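Local coordinates for protein FAD-binding oxidoreductase (Gulosibacter chungangensis, PDB 7PBI) that carries a covalently attached FAD, holds isoeugenol here, and is probably an oxidoreductase of the PCMH-type flavoprotein family, at residues Y398-A403 / M438-L443; V278-F283 / Y427-I432; K109-V114 / V125-V130. All coordinates share one frame; numbering follows the deposited sequence.

Contact 1 (Y398-A403 / M438-L443); sequences YAPVSA and MHHICL. With H7Y (isoeugenol), chain L.
One wall of the isoeugenol pocket rests on an antiparallel strand pair in which Ala399 and Ile441 meet beside the ligand: Ala399 CB touches Ile441 CD1 at 3.9 Å. The same CD1 also reaches the aromatic ring of isoeugenol at CAL, and Ile441 CG2 lies 3.7 Å from CAE of the ligand. Cut back to an alanine, this residue would probably leave the isoeugenol ring and the methyl of Ala399 without the packing its branches supply. Backbone bonds tie the strands, the pairs Tyr398-Cys442 and Ser402-Met438 being hydrogen-bonded, with His440 N to Pro400 O (3.0 Å) in between. Both strands belong to an eight-stranded antiparallel sheet, where 438-447 lies between 393-402 and 426-433. Tyr398 carries its ring back over Pro400, its chi1 of 168° setting CG opposite the backbone N; Pro400 CD sits above the ring centre, while Cys442 CB meets the ring edge in plane, 3.7 Å from Tyr398 CD2. Pro400 and His440 lie side by side, Pro400 CG 4.0 Å from His440 ND1; His440 NE2 is hydrogen-bonded to Tyr427 OH. Val401 CG2 sits over one face of the His439 imidazole, toward its rim, in a CH-pi contact 3.6 Å from His439 CD2, and Tyr208 of the second subunit meets that ring. Met438 bends at its thioether, bringing CE 3.5 Å from Ser402 OG.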
loop_
_atom_site.group_PDB
_atom_site.type_symbol
_atom_site.label_atom_id
_atom_site.label_comp_id
_atom_site.label_asym_id
_atom_site.label_seq_id
_atom_site.Cartn_x
_atom_site.Cartn_y
_atom_site.Cartn_z
ATOM N N TYR B 398 -7.321 -0.999 -23.422
ATOM C CA TYR B 398 -7.020 0.423 -23.158
ATOM C C TYR B 398 -7.664 0.771 -21.811
ATOM O O TYR B 398 -8.904 0.809 -21.744
ATOM C CB TYR B 398 -7.553 1.274 -24.308
ATOM C CG TYR B 398 -7.565 2.754 -24.030
ATOM C CD1 TYR B 398 -6.384 3.448 -23.834
ATOM C CD2 TYR B 398 -8.750 3.465 -23.953
ATOM C CE1 TYR B 398 -6.374 4.812 -23.584
ATOM C CE2 TYR B 398 -8.761 4.829 -23.711
ATOM C CZ TYR B 398 -7.569 5.503 -23.516
ATOM O OH TYR B 398 -7.553 6.839 -23.255
ATOM N N ALA B 399 -6.874 0.975 -20.756
ATOM C CA ALA B 399 -7.403 1.124 -19.381
ATOM C C ALA B 399 -6.861 2.383 -18.707
ATOM O O ALA B 399 -6.056 2.280 -17.785
ATOM C CB ALA B 399 -7.062 -0.112 -18.591
ATOM N N PRO B 400 -7.303 3.600 -19.102
ATOM C CA PRO B 400 -6.858 4.816 -18.434
ATOM C C PRO B 400 -7.505 4.992 -17.057
ATOM O O PRO B 400 -8.552 4.450 -16.808
ATOM C CB PRO B 400 -7.276 5.931 -19.392
ATOM C CG PRO B 400 -8.488 5.372 -20.099
ATOM C CD PRO B 400 -8.235 3.882 -20.204
ATOM N N VAL B 401 -6.835 5.763 -16.208
ATOM C CA VAL B 401 -7.321 6.180 -14.863
ATOM C C VAL B 401 -7.514 7.698 -14.856
ATOM O O VAL B 401 -6.663 8.416 -15.418
ATOM C CB VAL B 401 -6.344 5.719 -13.774
ATOM C CG1 VAL B 401 -6.550 6.453 -12.457
ATOM C CG2 VAL B 401 -6.463 4.219 -13.590
ATOM N N SER B 402 -8.604 8.158 -14.251
ATOM C CA SER B 402 -8.993 9.588 -14.254
ATOM C C SER B 402 -9.713 9.946 -12.959
ATOM O O SER B 402 -10.081 9.038 -12.197
ATOM C CB SER B 402 -9.834 9.916 -15.457
ATOM O OG SER B 402 -11.098 9.274 -15.399
ATOM N N ALA B 403 -9.873 11.246 -12.731
ATOM C CA ALA B 403 -10.657 11.814 -11.615
ATOM C C ALA B 403 -12.106 11.401 -11.824
ATOM O O ALA B 403 -12.622 11.578 -12.923
ATOM C CB ALA B 403 -10.500 13.312 -11.586
ATOM N N MET B 438 -11.339 6.681 -10.874
ATOM C CA MET B 438 -12.159 5.944 -11.857
ATOM C C MET B 438 -11.232 5.300 -12.887
ATOM O O MET B 438 -10.500 6.043 -13.583
ATOM C CB MET B 438 -13.119 6.909 -12.551
ATOM C CG MET B 438 -14.131 6.227 -13.427
ATOM S SD MET B 438 -15.392 7.417 -13.910
ATOM C CE MET B 438 -14.461 8.492 -15.002
ATOM N N HIS B 439 -11.272 3.968 -12.961
ATOM C CA HIS B 439 -10.753 3.174 -14.104
ATOM C C HIS B 439 -11.777 3.182 -15.233
ATOM O O HIS B 439 -12.949 2.900 -14.968
ATOM C CB HIS B 439 -10.479 1.726 -13.709
ATOM C CG HIS B 439 -9.371 1.576 -12.727
ATOM N ND1 HIS B 439 -9.530 1.878 -11.392
ATOM C CD2 HIS B 439 -8.102 1.137 -12.879
ATOM C CE1 HIS B 439 -8.403 1.634 -10.759
ATOM N NE2 HIS B 439 -7.510 1.174 -11.651
ATOM N N HIS B 440 -11.335 3.489 -16.446
ATOM C CA HIS B 440 -12.083 3.184 -17.686
ATOM C C HIS B 440 -11.454 1.945 -18.314
ATOM O O HIS B 440 -10.294 2.026 -18.720
ATOM C CB HIS B 440 -12.074 4.388 -18.621
ATOM C CG HIS B 440 -12.690 4.091 -19.935
ATOM N ND1 HIS B 440 -12.307 4.732 -21.086
ATOM C CD2 HIS B 440 -13.635 3.200 -20.291
ATOM C CE1 HIS B 440 -13.002 4.263 -22.100
ATOM N NE2 HIS B 440 -13.820 3.316 -21.639
ATOM N N ILE B 441 -12.186 0.838 -18.357
ATOM C CA ILE B 441 -11.785 -0.379 -19.121
ATOM C C ILE B 441 -12.393 -0.318 -20.526
ATOM O O ILE B 441 -13.606 -0.538 -20.659
ATOM C CB ILE B 441 -12.233 -1.642 -18.376
ATOM C CG1 ILE B 441 -11.596 -1.705 -16.989
ATOM C CG2 ILE B 441 -11.947 -2.882 -19.205
ATOM C CD1 ILE B 441 -10.092 -1.883 -17.006
ATOM N N CYS B 442 -11.581 -0.050 -21.545
ATOM C CA CYS B 442 -11.969 -0.239 -22.966
ATOM C C CYS B 442 -11.542 -1.639 -23.412
ATOM O O CYS B 442 -10.327 -1.856 -23.571
ATOM C CB CYS B 442 -11.328 0.776 -23.893
ATOM S SG CYS B 442 -11.493 0.266 -25.618
ATOM N N LEU B 443 -12.504 -2.552 -23.570
ATOM C CA LEU B 443 -12.276 -3.961 -23.989
ATOM C C LEU B 443 -12.729 -4.114 -25.442
ATOM O O LEU B 443 -13.902 -4.409 -25.702
ATOM C CB LEU B 443 -13.059 -4.885 -23.044
ATOM C CG LEU B 443 -12.775 -6.388 -23.141
ATOM C CD1 LEU B 443 -13.433 -7.141 -21.990
ATOM C CD2 LEU B 443 -13.242 -6.981 -24.456
HETATM C CAA H7Y L . -14.160 -6.759 -17.695
HETATM C CAD H7Y L . -12.951 -6.315 -16.910
HETATM C CAE H7Y L . -11.598 -6.206 -17.628
HETATM C CAJ H7Y L . -10.478 -5.809 -16.919
HETATM C CAH H7Y L . -10.718 -5.329 -15.658
HETATM C CAF H7Y L . -9.165 -5.877 -17.407
HETATM C CAG H7Y L . -8.103 -5.468 -16.609
HETATM C CAK H7Y L . -8.359 -4.996 -15.333
HETATM O OAC H7Y L . -7.351 -4.596 -14.510
HETATM C CAL H7Y L . -9.677 -4.925 -14.857
HETATM O OAI H7Y L . -9.924 -4.454 -13.588
HETATM C CAB H7Y L . -11.294 -4.530 -13.062
#

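Contact 2 (V278-F283 / Y427-I432); sequences VRNVTF and YLAQFI. With H7Y (isoeugenol), chain L.
Asn280 and Ala429 mark the tightly bonded end of this contact, where strand 277-280 runs into helix 281-286 beside strand 426-433, two neighbours in the eight-stranded antiparallel sheet. Asn280 is the N-cap of the helix: its OD1 accepts from Phe283 N at 3.0 Å and, more weakly, from Ala429 N across the strands. Its side chain stands between backbone N and carbonyl carbon (chi1 79°), a position from which ND2 also reaches Tyr427 O (3.2 Å), in that carbonyl's plane. One amide thus joins the helix start to the strand, while Asn280 N adds a bond to Ala429 O. Next to it Leu428 packs against the first turn of the helix, crossing Phe283 at about a right angle; Leu428 CD2 lies over one face of the Phe283 ring, toward its rim, in a CH-pi contact, Leu428 CB is 3.7 Å from Phe283 CD2, and Leu428 CD1 meets Thr282 CG2. At the far end Val278 and Phe431 form a hydrogen-bonded antiparallel pair. The side of Arg279 and Gln430, buried too, has no side-chain bond between the strands: their backbones form a non-hydrogen-bonded pair, and the guanidinium and amide cross with planes 17° apart, the close approach of their nitrogens being doubtful as modelled. Arg279 has its salt bridge with Asp284 instead. This side faces isoeugenol rather than solvent. The propenyl methyl CAA comes to the guanidinium edge, in plane, 3.9 Å from Arg279 NH1, and Gln430 OE1 lies 3.4 Å from CAD of the same chain.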
loop_
_atom_site.group_PDB
_atom_site.type_symbol
_atom_site.label_atom_id
_atom_site.label_comp_id
_atom_site.label_asym_id
_atom_site.label_seq_id
_atom_site.Cartn_x
_atom_site.Cartn_y
_atom_site.Cartn_z
ATOM N N VAL B 278 -19.801 -0.036 -13.964
ATOM C CA VAL B 278 -20.813 0.544 -14.884
ATOM C C VAL B 278 -20.494 0.004 -16.276
ATOM O O VAL B 278 -19.527 0.475 -16.893
ATOM C CB VAL B 278 -20.805 2.082 -14.835
ATOM C CG1 VAL B 278 -22.053 2.671 -15.483
ATOM C CG2 VAL B 278 -20.624 2.593 -13.410
ATOM N N ARG B 279 -21.251 -1.000 -16.709
ATOM C CA ARG B 279 -21.061 -1.688 -18.010
ATOM C C ARG B 279 -21.991 -1.071 -19.050
ATOM O O ARG B 279 -23.110 -0.699 -18.687
ATOM C CB ARG B 279 -21.444 -3.161 -17.906
ATOM C CG ARG B 279 -20.376 -4.095 -17.358
ATOM C CD ARG B 279 -20.535 -5.376 -18.157
ATOM N NE ARG B 279 -20.321 -6.687 -17.559
ATOM C CZ ARG B 279 -19.131 -7.246 -17.363
ATOM N NH1 ARG B 279 -18.025 -6.579 -17.645
ATOM N NH2 ARG B 279 -19.043 -8.467 -16.865
ATOM N N ASN B 280 -21.555 -1.028 -20.305
ATOM C CA ASN B 280 -22.440 -0.705 -21.447
ATOM C C ASN B 280 -23.166 -1.989 -21.856
ATOM O O ASN B 280 -22.863 -3.074 -21.316
ATOM C CB ASN B 280 -21.690 -0.026 -22.597
ATOM C CG ASN B 280 -20.895 -0.981 -23.457
ATOM O OD1 ASN B 280 -20.626 -2.105 -23.050
ATOM N ND2 ASN B 280 -20.520 -0.544 -24.646
ATOM N N VAL B 281 -24.114 -1.858 -22.773
ATOM C CA VAL B 281 -25.019 -2.969 -23.157
ATOM C C VAL B 281 -24.213 -4.001 -23.947
ATOM O O VAL B 281 -24.473 -5.218 -23.751
ATOM C CB VAL B 281 -26.232 -2.446 -23.942
ATOM C CG1 VAL B 281 -25.834 -1.823 -25.282
ATOM C CG2 VAL B 281 -27.276 -3.539 -24.098
ATOM N N THR B 282 -23.283 -3.549 -24.805
ATOM C CA THR B 282 -22.483 -4.454 -25.676
ATOM C C THR B 282 -21.688 -5.429 -24.802
ATOM O O THR B 282 -21.555 -6.605 -25.202
ATOM C CB THR B 282 -21.512 -3.722 -26.606
ATOM O OG1 THR B 282 -22.205 -2.708 -27.331
ATOM C CG2 THR B 282 -20.875 -4.675 -27.592
ATOM N N PHE B 283 -21.175 -4.973 -23.656
ATOM C CA PHE B 283 -20.403 -5.859 -22.754
ATOM C C PHE B 283 -21.327 -6.969 -22.256
ATOM O O PHE B 283 -20.942 -8.135 -22.291
ATOM C CB PHE B 283 -19.782 -5.115 -21.574
ATOM C CG PHE B 283 -18.569 -5.823 -21.019
ATOM C CD1 PHE B 283 -18.610 -7.173 -20.693
ATOM C CD2 PHE B 283 -17.372 -5.145 -20.846
ATOM C CE1 PHE B 283 -17.490 -7.823 -20.201
ATOM C CE2 PHE B 283 -16.255 -5.793 -20.343
ATOM C CZ PHE B 283 -16.312 -7.134 -20.038
ATOM N N TYR B 427 -16.714 -2.092 -29.245
ATOM C CA TYR B 427 -16.234 -1.377 -28.038
ATOM C C TYR B 427 -17.098 -1.780 -26.846
ATOM O O TYR B 427 -18.210 -1.264 -26.692
ATOM C CB TYR B 427 -16.225 0.134 -28.279
ATOM C CG TYR B 427 -16.067 0.980 -27.042
ATOM C CD1 TYR B 427 -15.275 0.574 -25.976
ATOM C CD2 TYR B 427 -16.708 2.204 -26.941
ATOM C CE1 TYR B 427 -15.122 1.365 -24.846
ATOM C CE2 TYR B 427 -16.570 3.001 -25.817
ATOM C CZ TYR B 427 -15.766 2.587 -24.772
ATOM O OH TYR B 427 -15.663 3.381 -23.672
ATOM N N LEU B 428 -16.565 -2.683 -26.029
ATOM C CA LEU B 428 -17.157 -3.085 -24.731
ATOM C C LEU B 428 -16.576 -2.183 -23.649
ATOM O O LEU B 428 -15.353 -2.093 -23.583
ATOM C CB LEU B 428 -16.832 -4.550 -24.451
ATOM C CG LEU B 428 -17.664 -5.570 -25.225
ATOM C CD1 LEU B 428 -17.316 -5.572 -26.706
ATOM C CD2 LEU B 428 -17.460 -6.952 -24.637
ATOM N N ALA B 429 -17.428 -1.524 -22.863
ATOM C CA ALA B 429 -17.055 -0.429 -21.933
ATOM C C ALA B 429 -17.457 -0.802 -20.510
ATOM O O ALA B 429 -18.605 -1.218 -20.302
ATOM C CB ALA B 429 -17.720 0.858 -22.340
ATOM N N GLN B 430 -16.542 -0.633 -19.566
ATOM C CA GLN B 430 -16.818 -0.871 -18.129
ATOM C C GLN B 430 -16.070 0.179 -17.306
ATOM O O GLN B 430 -14.826 0.173 -17.342
ATOM C CB GLN B 430 -16.411 -2.292 -17.753
ATOM C CG GLN B 430 -16.418 -2.555 -16.257
ATOM C CD GLN B 430 -16.565 -4.024 -15.931
ATOM O OE1 GLN B 430 -15.621 -4.698 -15.512
ATOM N NE2 GLN B 430 -17.774 -4.533 -16.104
ATOM N N PHE B 431 -16.806 1.051 -16.613
ATOM C CA PHE B 431 -16.256 1.992 -15.610
ATOM C C PHE B 431 -16.358 1.336 -14.240
ATOM O O PHE B 431 -17.334 0.640 -13.951
ATOM C CB PHE B 431 -16.967 3.339 -15.659
ATOM C CG PHE B 431 -16.856 4.011 -16.999
ATOM C CD1 PHE B 431 -17.658 3.618 -18.059
ATOM C CD2 PHE B 431 -15.937 5.026 -17.206
ATOM C CE1 PHE B 431 -17.543 4.235 -19.297
ATOM C CE2 PHE B 431 -15.822 5.639 -18.444
ATOM C CZ PHE B 431 -16.620 5.239 -19.491
ATOM N N ILE B 432 -15.306 1.502 -13.453
ATOM C CA ILE B 432 -15.221 1.060 -12.037
ATOM C C ILE B 432 -14.756 2.257 -11.243
ATOM O O ILE B 432 -13.711 2.826 -11.625
ATOM C CB ILE B 432 -14.213 -0.070 -11.841
ATOM C CG1 ILE B 432 -14.514 -1.262 -12.748
ATOM C CG2 ILE B 432 -14.162 -0.428 -10.362
ATOM C CD1 ILE B 432 -13.642 -2.462 -12.477
HETATM C CAA H7Y L . -14.160 -6.759 -17.695
HETATM C CAD H7Y L . -12.951 -6.315 -16.910
HETATM C CAE H7Y L . -11.598 -6.206 -17.628
HETATM C CAJ H7Y L . -10.478 -5.809 -16.919
HETATM C CAH H7Y L . -10.718 -5.329 -15.658
HETATM C CAF H7Y L . -9.165 -5.877 -17.407
HETATM C CAG H7Y L . -8.103 -5.468 -16.609
HETATM C CAK H7Y L . -8.359 -4.996 -15.333
HETATM O OAC H7Y L . -7.351 -4.596 -14.510
HETATM C CAL H7Y L . -9.677 -4.925 -14.857
HETATM O OAI H7Y L . -9.924 -4.454 -13.588
HETATM C CAB H7Y L . -11.294 -4.530 -13.062
#

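Contact 3 (K109-V114 / V125-V130); sequences KRMNRV and VVEPGV
A carboxylate-to-backbone contact, reinforced by a salt bridge, joins Arg113 and Glu127 at the open end of the hairpin of strands 114-118 and 123-126. Glu127 OE1 accepts twice from Arg113: the backbone N comes from the anti side at 3.1 Å, 34° out of the carboxylate plane, and NH1 meets the syn lone pair at 3.2 Å. The guanidinium keeps OE1 in its own plane, at its edge, and stands nearly upright to the carboxylate (83°). Both chains are extended and lie side by side; Glu127 N returns a bond to Arg113 O (3.0 Å), so the two residues grip each other by main chain and side chain alike. This grip is probably screened in part by solvent, Arg113 being exposed. The hairpin belongs to the FAD-binding domain of PCMH type, and just past strand 123-126 a type I turn, Glu127 to Val130, leads toward helix 132-142. Within the turn Gly129 N binds Met111 O at 2.7 Å, and Gly129 CA rests 3.6 Å from Asn112 CB. Pro128 packs CD against Met111 CB, while its carbonyl O is hydrogen-bonded to Ser157 OG, a residue of the FAD site, and its side chain lies close to the FAD. Toward helix 132-142, Val114 CG2 meets Val130 CG1 at 3.8 Å, the two valines crossing at about a right angle against Leu135 of that helix. Val130 CG2 also lies 3.3 Å from Arg113 O.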
loop_
_atom_site.group_PDB
_atom_site.type_symbol
_atom_site.label_atom_id
_atom_site.label_comp_id
_atom_site.label_asym_id
_atom_site.label_seq_id
_atom_site.Cartn_x
_atom_site.Cartn_y
_atom_site.Cartn_z
ATOM N N LYS B 109 3.170 -24.494 -13.641
ATOM C CA LYS B 109 2.884 -25.890 -14.069
ATOM C C LYS B 109 3.197 -26.839 -12.901
ATOM O O LYS B 109 2.362 -27.712 -12.627
ATOM C CB LYS B 109 3.598 -26.291 -15.366
ATOM C CG LYS B 109 3.132 -27.626 -15.951
ATOM C CD LYS B 109 3.611 -27.955 -17.370
ATOM C CE LYS B 109 2.805 -27.308 -18.487
ATOM N NZ LYS B 109 1.492 -27.965 -18.732
ATOM N N ARG B 110 4.316 -26.655 -12.198
ATOM C CA ARG B 110 4.706 -27.562 -11.080
ATOM C C ARG B 110 4.653 -26.839 -9.729
ATOM O O ARG B 110 4.446 -27.527 -8.715
ATOM C CB ARG B 110 6.090 -28.160 -11.330
ATOM C CG ARG B 110 6.189 -28.865 -12.673
ATOM C CD ARG B 110 7.616 -29.167 -13.055
ATOM N NE ARG B 110 8.198 -30.116 -12.121
ATOM C CZ ARG B 110 9.479 -30.160 -11.766
ATOM N NH1 ARG B 110 10.349 -29.288 -12.248
ATOM N NH2 ARG B 110 9.881 -31.072 -10.900
ATOM N N MET B 111 4.861 -25.522 -9.680
ATOM C CA MET B 111 4.841 -24.810 -8.381
ATOM C C MET B 111 3.425 -24.273 -8.169
ATOM O O MET B 111 3.197 -23.061 -8.397
ATOM C CB MET B 111 5.879 -23.687 -8.328
ATOM C CG MET B 111 7.270 -24.153 -7.937
ATOM S SD MET B 111 8.499 -22.852 -8.244
ATOM C CE MET B 111 8.638 -23.026 -10.021
ATOM N N ASN B 112 2.508 -25.146 -7.744
ATOM C CA ASN B 112 1.050 -24.856 -7.759
ATOM C C ASN B 112 0.337 -25.302 -6.480
ATOM O O ASN B 112 -0.870 -25.541 -6.562
ATOM C CB ASN B 112 0.395 -25.574 -8.926
ATOM C CG ASN B 112 0.426 -27.084 -8.782
ATOM O OD1 ASN B 112 0.879 -27.639 -7.777
ATOM N ND2 ASN B 112 -0.053 -27.764 -9.806
ATOM N N ARG B 113 1.041 -25.408 -5.354
ATOM C CA ARG B 113 0.463 -25.855 -4.063
ATOM C C ARG B 113 -0.122 -24.635 -3.356
ATOM O O ARG B 113 0.498 -23.564 -3.429
ATOM C CB ARG B 113 1.529 -26.508 -3.178
ATOM C CG ARG B 113 2.130 -27.782 -3.755
ATOM C CD ARG B 113 3.477 -28.141 -3.141
ATOM N NE ARG B 113 4.130 -29.242 -3.857
ATOM C CZ ARG B 113 4.904 -29.121 -4.947
ATOM N NH1 ARG B 113 5.162 -27.932 -5.472
ATOM N NH2 ARG B 113 5.431 -30.202 -5.505
ATOM N N VAL B 114 -1.276 -24.803 -2.714
ATOM C CA VAL B 114 -1.721 -23.916 -1.603
ATOM C C VAL B 114 -0.945 -24.331 -0.359
ATOM O O VAL B 114 -1.121 -25.469 0.066
ATOM C CB VAL B 114 -3.230 -24.020 -1.342
ATOM C CG1 VAL B 114 -3.614 -23.234 -0.089
ATOM C CG2 VAL B 114 -4.025 -23.578 -2.568
ATOM N N VAL B 125 -1.368 -18.707 1.975
ATOM C CA VAL B 125 -0.059 -18.593 1.287
ATOM C C VAL B 125 -0.101 -19.519 0.082
ATOM O O VAL B 125 -0.420 -20.692 0.257
ATOM C CB VAL B 125 1.083 -18.946 2.250
ATOM C CG1 VAL B 125 2.442 -18.893 1.560
ATOM C CG2 VAL B 125 1.052 -18.043 3.475
ATOM N N VAL B 126 0.219 -19.003 -1.094
ATOM C CA VAL B 126 0.070 -19.755 -2.373
ATOM C C VAL B 126 1.404 -19.767 -3.115
ATOM O O VAL B 126 2.219 -18.853 -2.910
ATOM C CB VAL B 126 -1.045 -19.140 -3.234
ATOM C CG1 VAL B 126 -2.399 -19.335 -2.566
ATOM C CG2 VAL B 126 -0.797 -17.670 -3.539
ATOM N N GLU B 127 1.599 -20.791 -3.939
ATOM C CA GLU B 127 2.667 -20.849 -4.955
ATOM C C GLU B 127 2.099 -20.272 -6.242
ATOM O O GLU B 127 0.887 -20.103 -6.361
ATOM C CB GLU B 127 3.139 -22.288 -5.122
ATOM C CG GLU B 127 3.822 -22.820 -3.886
ATOM C CD GLU B 127 4.524 -24.146 -4.099
ATOM O OE1 GLU B 127 4.101 -24.914 -4.965
ATOM O OE2 GLU B 127 5.510 -24.391 -3.401
ATOM N N PRO B 128 2.963 -19.929 -7.222
ATOM C CA PRO B 128 2.530 -19.296 -8.476
ATOM C C PRO B 128 1.407 -19.982 -9.272
ATOM O O PRO B 128 0.663 -19.290 -9.952
ATOM C CB PRO B 128 3.805 -19.330 -9.317
ATOM C CG PRO B 128 4.893 -19.196 -8.277
ATOM C CD PRO B 128 4.424 -20.075 -7.142
ATOM N N GLY B 129 1.305 -21.309 -9.174
ATOM C CA GLY B 129 0.393 -22.108 -10.016
ATOM C C GLY B 129 -1.052 -22.047 -9.566
ATOM O O GLY B 129 -1.918 -22.433 -10.367
ATOM N N VAL B 130 -1.307 -21.560 -8.351
ATOM C CA VAL B 130 -2.663 -21.536 -7.726
ATOM C C VAL B 130 -3.531 -20.493 -8.432
ATOM O O VAL B 130 -3.158 -19.304 -8.440
ATOM C CB VAL B 130 -2.579 -21.260 -6.218
ATOM C CG1 VAL B 130 -3.942 -21.331 -5.574
ATOM C CG2 VAL B 130 -1.632 -22.219 -5.528
#

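From the N terminus, contact 3 closes first: it joins residues 109-114 to 125-130 across ten residues, a local closure at the base of a hairpin in the FAD-binding domain. Later, 278-283 waits for 427-432 over 143 residues (contact 2), and 398-403 opens inside that span to meet 438-443 (contact 1), so contacts 1 and 2 cross. Their later strands, 426-433 and 438-447, follow each other in the chain and are neighbours in one sheet, probably hydrogen-bonded through Ile441 N to Gln430 O; the two contacts, with centres 11 Å apart, both reach isoeugenol. Contact 3 lies about 31 and 33 Å, centre to centre, from contacts 1 and 2, across the chain's middle.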